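Local atomic coordinates of maltose/maltodextrin-binding protein (Thermus thermophilus, PDB entry 2GH9), a protein that binds maltotriose and probably serves as the periplasmic solute receptor that hands maltodextrins to an uptake transporter. Residues 2-14 and 52-64. Numbering follows the deposited sequence.
Sequences KITVWTHFGGPEL and QGQAADLVVTVPH. With GLC (alpha-D-glucopyranose), chain B.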
loop_
_atom_site.group_PDB
_atom_site.type_symbol
_atom_site.label_atom_id
_atom_site.label_comp_id
_atom_site.label_asym_id
_atom_site.label_seq_id
_atom_site.Cartn_x
_atom_site.Cartn_y
_atom_site.Cartn_z
ATOM N N LYS A 2 -1.199 12.466 28.485
ATOM C CA LYS A 2 -1.995 11.997 27.320
ATOM C C LYS A 2 -1.199 12.122 26.023
ATOM O O LYS A 2 -0.700 13.200 25.697
ATOM C CB LYS A 2 -3.300 12.790 27.186
ATOM C CG LYS A 2 -4.165 12.384 25.958
ATOM C CD LYS A 2 -5.465 13.200 25.848
ATOM C CE LYS A 2 -6.729 12.384 26.168
ATOM N NZ LYS A 2 -7.987 13.166 25.860
ATOM N N ILE A 3 -1.092 11.032 25.276
ATOM C CA ILE A 3 -0.524 11.111 23.924
ATOM C C ILE A 3 -1.618 10.871 22.895
ATOM O O ILE A 3 -2.608 10.223 23.199
ATOM C CB ILE A 3 0.631 10.125 23.706
ATOM C CG1 ILE A 3 0.225 8.701 24.119
ATOM C CG2 ILE A 3 1.884 10.609 24.458
ATOM C CD1 ILE A 3 1.127 7.655 23.592
ATOM N N THR A 4 -1.437 11.406 21.686
ATOM C CA THR A 4 -2.412 11.216 20.615
ATOM C C THR A 4 -1.793 10.447 19.452
ATOM O O THR A 4 -0.607 10.597 19.140
ATOM C CB THR A 4 -3.030 12.540 20.140
ATOM O OG1 THR A 4 -2.046 13.319 19.458
ATOM C CG2 THR A 4 -3.573 13.342 21.343
ATOM N N VAL A 5 -2.622 9.587 18.858
ATOM C CA VAL A 5 -2.255 8.745 17.718
ATOM C C VAL A 5 -3.164 9.097 16.553
ATOM O O VAL A 5 -4.364 9.037 16.691
ATOM C CB VAL A 5 -2.444 7.243 18.039
ATOM C CG1 VAL A 5 -2.035 6.335 16.837
ATOM C CG2 VAL A 5 -1.660 6.878 19.266
ATOM N N TRP A 6 -2.578 9.485 15.423
ATOM C CA TRP A 6 -3.318 9.544 14.156
ATOM C C TRP A 6 -3.264 8.198 13.472
ATOM O O TRP A 6 -2.183 7.596 13.387
ATOM C CB TRP A 6 -2.725 10.599 13.235
ATOM C CG TRP A 6 -3.075 11.982 13.628
ATOM C CD1 TRP A 6 -3.972 12.368 14.583
ATOM C CD2 TRP A 6 -2.557 13.178 13.053
ATOM N NE1 TRP A 6 -4.018 13.733 14.662
ATOM C CE2 TRP A 6 -3.171 14.259 13.719
ATOM C CE3 TRP A 6 -1.612 13.443 12.049
ATOM C CZ2 TRP A 6 -2.886 15.589 13.405
ATOM C CZ3 TRP A 6 -1.329 14.759 11.738
ATOM C CH2 TRP A 6 -1.968 15.824 12.419
ATOM N N THR A 7 -4.418 7.720 13.003
ATOM C CA THR A 7 -4.474 6.454 12.258
ATOM C C THR A 7 -5.450 6.501 11.083
ATOM O O THR A 7 -6.475 7.170 11.153
ATOM C CB THR A 7 -4.876 5.268 13.189
ATOM O OG1 THR A 7 -4.742 4.044 12.479
ATOM C CG2 THR A 7 -6.301 5.414 13.700
ATOM N N HIS A 8 -5.127 5.756 10.032
ATOM C CA HIS A 8 -6.014 5.560 8.871
ATOM C C HIS A 8 -6.751 4.221 8.934
ATOM O O HIS A 8 -7.464 3.824 7.992
ATOM C CB HIS A 8 -5.251 5.670 7.547
ATOM C CG HIS A 8 -4.037 4.790 7.440
ATOM N ND1 HIS A 8 -4.078 3.518 6.906
ATOM C CD2 HIS A 8 -2.732 5.033 7.726
ATOM C CE1 HIS A 8 -2.860 3.001 6.910
ATOM N NE2 HIS A 8 -2.020 3.910 7.378
ATOM N N PHE A 9 -6.593 3.528 10.056
ATOM C CA PHE A 9 -7.219 2.245 10.232
ATOM C C PHE A 9 -8.730 2.405 10.453
ATOM O O PHE A 9 -9.203 3.391 11.038
ATOM C CB PHE A 9 -6.632 1.496 11.444
ATOM C CG PHE A 9 -5.176 1.150 11.331
ATOM C CD1 PHE A 9 -4.478 1.272 10.136
ATOM C CD2 PHE A 9 -4.497 0.687 12.446
ATOM C CE1 PHE A 9 -3.149 0.950 10.059
ATOM C CE2 PHE A 9 -3.170 0.360 12.379
ATOM C CZ PHE A 9 -2.494 0.474 11.180
ATOM N N GLY A 10 -9.472 1.411 9.984
ATOM C CA GLY A 10 -10.880 1.265 10.315
ATOM C C GLY A 10 -11.160 -0.167 10.659
ATOM O O GLY A 10 -10.249 -1.004 10.658
ATOM N N GLY A 11 -12.416 -0.432 11.012
ATOM C CA GLY A 11 -12.887 -1.770 11.231
ATOM C C GLY A 11 -12.132 -2.508 12.316
ATOM O O GLY A 11 -11.751 -1.909 13.332
ATOM N N PRO A 12 -11.950 -3.825 12.122
ATOM C CA PRO A 12 -11.150 -4.654 13.031
ATOM C C PRO A 12 -9.739 -4.123 13.329
ATOM O O PRO A 12 -9.261 -4.251 14.475
ATOM C CB PRO A 12 -11.093 -5.988 12.311
ATOM C CG PRO A 12 -12.378 -6.041 11.558
ATOM C CD PRO A 12 -12.537 -4.638 11.037
ATOM N N GLU A 13 -9.074 -3.524 12.333
ATOM C CA GLU A 13 -7.729 -2.979 12.574
ATOM C C GLU A 13 -7.751 -1.852 13.569
ATOM O O GLU A 13 -6.889 -1.794 14.461
ATOM C CB GLU A 13 -7.070 -2.490 11.286
ATOM C CG GLU A 13 -6.618 -3.591 10.348
ATOM C CD GLU A 13 -5.867 -3.039 9.139
ATOM O OE1 GLU A 13 -5.970 -1.830 8.878
ATOM O OE2 GLU A 13 -5.163 -3.807 8.442
ATOM N N LEU A 14 -8.720 -0.957 13.401
ATOM C CA LEU A 14 -8.943 0.153 14.313
ATOM C C LEU A 14 -9.289 -0.352 15.713
ATOM O O LEU A 14 -8.824 0.208 16.705
ATOM C CB LEU A 14 -10.072 1.069 13.808
ATOM C CG LEU A 14 -10.410 2.293 14.666
ATOM C CD1 LEU A 14 -9.194 3.226 14.805
ATOM C CD2 LEU A 14 -11.643 3.032 14.102
ATOM N N GLN A 52 4.643 23.060 14.031
ATOM C CA GLN A 52 3.796 24.066 14.675
ATOM C C GLN A 52 3.164 23.604 15.992
ATOM O O GLN A 52 2.382 24.330 16.570
ATOM C CB GLN A 52 2.698 24.500 13.705
ATOM C CG GLN A 52 3.236 25.325 12.543
ATOM C CD GLN A 52 2.181 25.660 11.518
ATOM O OE1 GLN A 52 1.631 26.779 11.502
ATOM N NE2 GLN A 52 1.877 24.697 10.650
ATOM N N GLY A 53 3.503 22.409 16.473
ATOM C CA GLY A 53 2.868 21.845 17.668
ATOM C C GLY A 53 1.458 21.295 17.465
ATOM O O GLY A 53 0.734 21.050 18.446
ATOM N N GLN A 54 1.071 21.078 16.206
ATOM C CA GLN A 54 -0.325 20.779 15.833
ATOM C C GLN A 54 -0.575 19.323 15.382
ATOM O O GLN A 54 -1.732 18.975 15.053
ATOM C CB GLN A 54 -0.784 21.690 14.695
ATOM C CG GLN A 54 -0.864 23.188 14.982
ATOM C CD GLN A 54 -0.932 23.988 13.693
ATOM O OE1 GLN A 54 -0.511 23.510 12.648
ATOM N NE2 GLN A 54 -1.466 25.197 13.754
ATOM N N ALA A 55 0.470 18.486 15.341
ATOM C CA ALA A 55 0.312 17.069 14.938
ATOM C C ALA A 55 0.328 16.098 16.134
ATOM O O ALA A 55 0.778 16.443 17.236
ATOM C CB ALA A 55 1.370 16.670 13.910
ATOM N N ALA A 56 -0.170 14.882 15.897
ATOM C CA ALA A 56 -0.184 13.821 16.902
ATOM C C ALA A 56 1.211 13.383 17.320
ATOM O O ALA A 56 2.193 13.609 16.608
ATOM C CB ALA A 56 -0.958 12.588 16.379
ATOM N N ASP A 57 1.277 12.725 18.475
ATOM C CA ASP A 57 2.534 12.240 19.031
ATOM C C ASP A 57 3.091 11.075 18.237
ATOM O O ASP A 57 4.290 10.863 18.231
ATOM C CB ASP A 57 2.331 11.837 20.498
ATOM C CG ASP A 57 2.009 13.035 21.371
ATOM O OD1 ASP A 57 2.912 13.862 21.557
ATOM O OD2 ASP A 57 0.862 13.185 21.819
ATOM N N LEU A 58 2.215 10.304 17.597
ATOM C CA LEU A 58 2.650 9.238 16.706
ATOM C C LEU A 58 1.633 8.965 15.596
ATOM O O LEU A 58 0.483 9.411 15.653
ATOM C CB LEU A 58 3.017 7.943 17.471
ATOM C CG LEU A 58 2.123 7.211 18.469
ATOM C CD1 LEU A 58 2.687 5.828 18.781
ATOM C CD2 LEU A 58 1.980 8.018 19.738
ATOM N N VAL A 59 2.101 8.297 14.541
ATOM C CA VAL A 59 1.212 7.861 13.456
ATOM C C VAL A 59 1.357 6.364 13.391
ATOM O O VAL A 59 2.471 5.858 13.253
ATOM C CB VAL A 59 1.546 8.469 12.077
ATOM C CG1 VAL A 59 0.433 8.109 11.051
ATOM C CG2 VAL A 59 1.688 9.970 12.154
ATOM N N VAL A 60 0.235 5.676 13.580
ATOM C CA VAL A 60 0.118 4.226 13.440
ATOM C C VAL A 60 -0.888 3.945 12.309
ATOM O O VAL A 60 -2.104 4.003 12.540
ATOM C CB VAL A 60 -0.402 3.612 14.732
ATOM C CG1 VAL A 60 -0.524 2.101 14.589
ATOM C CG2 VAL A 60 0.514 3.982 15.925
ATOM N N THR A 61 -0.456 3.645 11.083
ATOM C CA THR A 61 0.917 3.590 10.603
ATOM C C THR A 61 1.043 4.474 9.356
ATOM O O THR A 61 0.036 4.915 8.780
ATOM C CB THR A 61 1.290 2.150 10.194
ATOM O OG1 THR A 61 0.204 1.567 9.440
ATOM C CG2 THR A 61 1.600 1.289 11.457
ATOM N N VAL A 62 2.275 4.717 8.930
ATOM C CA VAL A 62 2.529 5.353 7.645
ATOM C C VAL A 62 3.165 4.359 6.682
ATOM O O VAL A 62 3.917 3.487 7.105
ATOM C CB VAL A 62 3.492 6.594 7.769
ATOM C CG1 VAL A 62 2.888 7.680 8.689
ATOM C CG2 VAL A 62 4.952 6.158 8.218
ATOM N N PRO A 63 2.900 4.515 5.368
ATOM C CA PRO A 63 3.596 3.715 4.368
ATOM C C PRO A 63 4.998 4.266 4.195
ATOM O O PRO A 63 5.221 5.470 4.338
ATOM C CB PRO A 63 2.765 3.934 3.092
ATOM C CG PRO A 63 2.226 5.305 3.270
ATOM C CD PRO A 63 1.973 5.471 4.750
ATOM N N HIS A 64 5.935 3.390 3.905
ATOM C CA HIS A 64 7.340 3.781 3.819
ATOM C C HIS A 64 7.716 4.752 2.712
ATOM O O HIS A 64 8.766 5.385 2.793
ATOM C CB HIS A 64 8.220 2.552 3.747
ATOM C CG HIS A 64 8.297 1.912 2.393
ATOM N ND1 HIS A 64 7.512 0.838 2.032
ATOM C CD2 HIS A 64 9.120 2.152 1.339
ATOM C CE1 HIS A 64 7.847 0.448 0.810
ATOM N NE2 HIS A 64 8.812 1.236 0.362
HETATM C C1 GLC B . -7.025 2.705 4.038
HETATM C C2 GLC B . -5.978 1.642 4.366
HETATM C C3 GLC B . -4.698 1.938 3.611
HETATM C C4 GLC B . -4.995 1.999 2.105
HETATM C C5 GLC B . -6.059 3.063 1.791
HETATM C C6 GLC B . -6.492 3.008 0.313
HETATM O O1 GLC B . -6.607 3.939 4.616
HETATM O O2 GLC B . -5.751 1.568 5.791
HETATM O O3 GLC B . -3.677 0.965 3.889
HETATM O O4 GLC B . -3.829 2.436 1.428
HETATM O O5 GLC B . -7.198 2.849 2.623
HETATM O O6 GLC B . -7.532 3.963 0.026
#
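Strands 3-7 and 58-63 pair in parallel in the sheet of the N-terminal lobe as far as a corner at Val60, and the loop after strand 3-7 carries His8 to the sugar. Leu58 N gives to Thr4 O, Trp6 N to Leu58 O and Val60 N to Trp6 O, the last at 3.1 Å. At the start of the pairing, Asp57 OD2 takes Thr4 N on its anti lone pair at 2.9 Å, while its OD1 binds Ser277. On one face of the sheet Val5 reaches Leu58 through CG2, with Phe286 packed against both; Val5 CG1 also meets Val60 CG2 at 3.6 Å, where the chain turns and a cis peptide leads into Thr61. On the other face, Trp6 lays its five-membered ring under Ala56 CB, a CH-pi contact 3.5 Å from the ring centroid and 9° off its normal; the six-membered ring runs on to Ala55. An alanine in place of Trp6 would probably leave the methyls of Ala55 and Ala56 without their aromatic floor. At the sugar end, Thr7 OG1, swung anti to its own backbone nitrogen (chi1 -172°), gives to Val60 O at 2.6 Å and accepts Phe9 N, closing an ST turn. His8 lies with both ring nitrogens engaged near the ring plane: NE2 makes a weak bond to Thr61 O, and ND1 meets GLC O2 at 2.8 Å. The backbone partner probably steadies the imidazole for its sugar hydroxyl. This placing of a ligand-binding residue just past the C-terminal end of a parallel strand is characteristic of the alpha/beta lobes of periplasmic binding proteins.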